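Local atomic coordinates of SRPBCC family protein (Bacillus thuringiensis serovar konkukian, PDB entry 3F08), a protein that is of unknown function but, as a member of the polyketide cyclase and lipid transport family with a Bet v 1-like fold, probably binds a hydrophobic ligand. Residues B[80-85]-B[108-113]. The protein carries 5 engineered substitutions. Numbering follows the deposited sequence.
Sequences PVTNYL and TPVAVS. Engineered in segment 108-113: A111 (natural residue Glu).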
loop_
_atom_site.group_PDB
_atom_site.type_symbol
_atom_site.label_atom_id
_atom_site.label_comp_id
_atom_site.label_asym_id
_atom_site.label_seq_id
_atom_site.Cartn_x
_atom_site.Cartn_y
_atom_site.Cartn_z
ATOM N N PRO B 80 -18.697 7.847 15.575
ATOM C CA PRO B 80 -19.634 8.856 15.066
ATOM C C PRO B 80 -19.026 9.878 14.115
ATOM O O PRO B 80 -19.110 11.077 14.343
ATOM C CB PRO B 80 -20.165 9.498 16.340
ATOM C CG PRO B 80 -18.966 9.466 17.240
ATOM C CD PRO B 80 -18.431 8.061 17.011
ATOM N N VAL B 81 -18.426 9.400 13.036
ATOM C CA VAL B 81 -17.817 10.288 12.061
ATOM C C VAL B 81 -17.963 9.707 10.674
ATOM O O VAL B 81 -18.101 8.497 10.510
ATOM C CB VAL B 81 -16.307 10.493 12.329
ATOM C CG1 VAL B 81 -16.099 11.204 13.664
ATOM C CG2 VAL B 81 -15.593 9.146 12.318
ATOM N N THR B 82 -17.933 10.583 9.680
ATOM C CA THR B 82 -18.031 10.177 8.290
ATOM C C THR B 82 -16.946 10.945 7.541
ATOM O O THR B 82 -16.328 11.845 8.106
ATOM C CB THR B 82 -19.422 10.502 7.706
ATOM O OG1 THR B 82 -19.512 9.975 6.379
ATOM C CG2 THR B 82 -19.653 12.000 7.658
ATOM N N ASN B 83 -16.700 10.594 6.285
ATOM C CA ASN B 83 -15.660 11.267 5.513
ATOM C C ASN B 83 -14.330 11.197 6.262
ATOM O O ASN B 83 -13.521 12.120 6.211
ATOM C CB ASN B 83 -16.027 12.735 5.279
ATOM C CG ASN B 83 -17.350 12.901 4.552
ATOM O OD1 ASN B 83 -17.556 12.341 3.477
ATOM N ND2 ASN B 83 -18.250 13.683 5.137
ATOM N N TYR B 84 -14.105 10.089 6.952
ATOM C CA TYR B 84 -12.891 9.906 7.736
ATOM C C TYR B 84 -11.639 9.545 6.934
ATOM O O TYR B 84 -11.641 8.591 6.157
ATOM C CB TYR B 84 -13.129 8.822 8.779
ATOM C CG TYR B 84 -11.996 8.678 9.762
ATOM C CD1 TYR B 84 -11.881 9.542 10.839
ATOM C CD2 TYR B 84 -11.042 7.667 9.620
ATOM C CE1 TYR B 84 -10.855 9.410 11.760
ATOM C CE2 TYR B 84 -10.004 7.522 10.533
ATOM C CZ TYR B 84 -9.919 8.399 11.609
ATOM O OH TYR B 84 -8.917 8.269 12.543
ATOM N N LEU B 85 -10.580 10.322 7.131
ATOM C CA LEU B 85 -9.291 10.077 6.496
ATOM C C LEU B 85 -8.264 10.250 7.594
ATOM O O LEU B 85 -8.347 11.201 8.364
ATOM C CB LEU B 85 -8.985 11.085 5.391
ATOM C CG LEU B 85 -9.376 10.758 3.954
ATOM C CD1 LEU B 85 -8.741 11.806 3.046
ATOM C CD2 LEU B 85 -8.898 9.364 3.557
ATOM N N THR B 108 -15.982 14.329 9.424
ATOM C CA THR B 108 -17.179 15.120 9.656
ATOM C C THR B 108 -17.913 14.441 10.797
ATOM O O THR B 108 -18.193 13.244 10.738
ATOM C CB THR B 108 -18.114 15.149 8.427
ATOM O OG1 THR B 108 -17.385 15.555 7.262
ATOM C CG2 THR B 108 -19.250 16.138 8.658
ATOM N N PRO B 109 -18.206 15.186 11.870
ATOM C CA PRO B 109 -18.917 14.588 13.003
ATOM C C PRO B 109 -20.357 14.235 12.631
ATOM O O PRO B 109 -20.994 14.941 11.854
ATOM C CB PRO B 109 -18.859 15.684 14.065
ATOM C CG PRO B 109 -17.614 16.438 13.713
ATOM C CD PRO B 109 -17.709 16.526 12.216
ATOM N N VAL B 110 -20.862 13.138 13.182
ATOM C CA VAL B 110 -22.229 12.714 12.910
ATOM C C VAL B 110 -22.925 12.360 14.216
ATOM O O VAL B 110 -22.527 11.415 14.892
ATOM C CB VAL B 110 -22.273 11.468 11.985
ATOM C CG1 VAL B 110 -23.716 11.005 11.806
ATOM C CG2 VAL B 110 -21.654 11.794 10.639
ATOM N N ALA B 111 -23.953 13.128 14.570
ATOM C CA ALA B 111 -24.725 12.888 15.789
ATOM C C ALA B 111 -24.025 13.303 17.089
ATOM O O ALA B 111 -24.533 13.031 18.172
ATOM C CB ALA B 111 -25.139 11.420 15.865
ATOM N N VAL B 112 -22.860 13.936 16.978
ATOM C CA VAL B 112 -22.114 14.420 18.141
ATOM C C VAL B 112 -21.507 15.762 17.751
ATOM O O VAL B 112 -21.454 16.095 16.571
ATOM C CB VAL B 112 -20.964 13.456 18.554
ATOM C CG1 VAL B 112 -21.534 12.116 18.977
ATOM C CG2 VAL B 112 -19.971 13.286 17.406
ATOM N N SER B 113 -21.055 16.537 18.733
ATOM C CA SER B 113 -20.452 17.840 18.449
ATOM C C SER B 113 -19.066 17.661 17.827
ATOM O O SER B 113 -18.464 16.596 17.943
ATOM C CB SER B 113 -20.317 18.651 19.740
ATOM O OG SER B 113 -19.429 18.015 20.647
#
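The flat carboxamide of N83 lies beside the side chain of T108, both pointing the same way: ND2 of N83 donates to OG1 of T108 over 3.0 Å, the oxygen tilted 15° from the amide plane. N83 suits this corner of the chain because its backbone adopts left-handed helical angles, which asparagine tolerates well, while its amide still reaches across the strands. The puckered ring of P80 crosses V112 at about a right angle, its CB lying 3.9 Å from V112 CG2. Between these ends the backbones pair antiparallel. T82 and T108 form a hydrogen-bonded pair, T82 N to T108 O (2.9 Å) and T108 N to T82 O (2.8 Å); V110 N then binds P80 O from above the carbonyl plane. P109 has no N-H to give, which suits the non-hydrogen-bonded pair it makes with V81. With OG1 anti to the backbone N (chi1 -175°), T82 rests its methyl CG2 against both T108 CB and V110 CG2, 3.6 Å from each. V81 and P109 point to the face opposite T82 and T108, where both touch A117 of helix 114-137, and P80 touches L120. The contact thus closes the open end of hairpin 81-92/99-109, just before S113 caps that long C-terminal helix through E116 N.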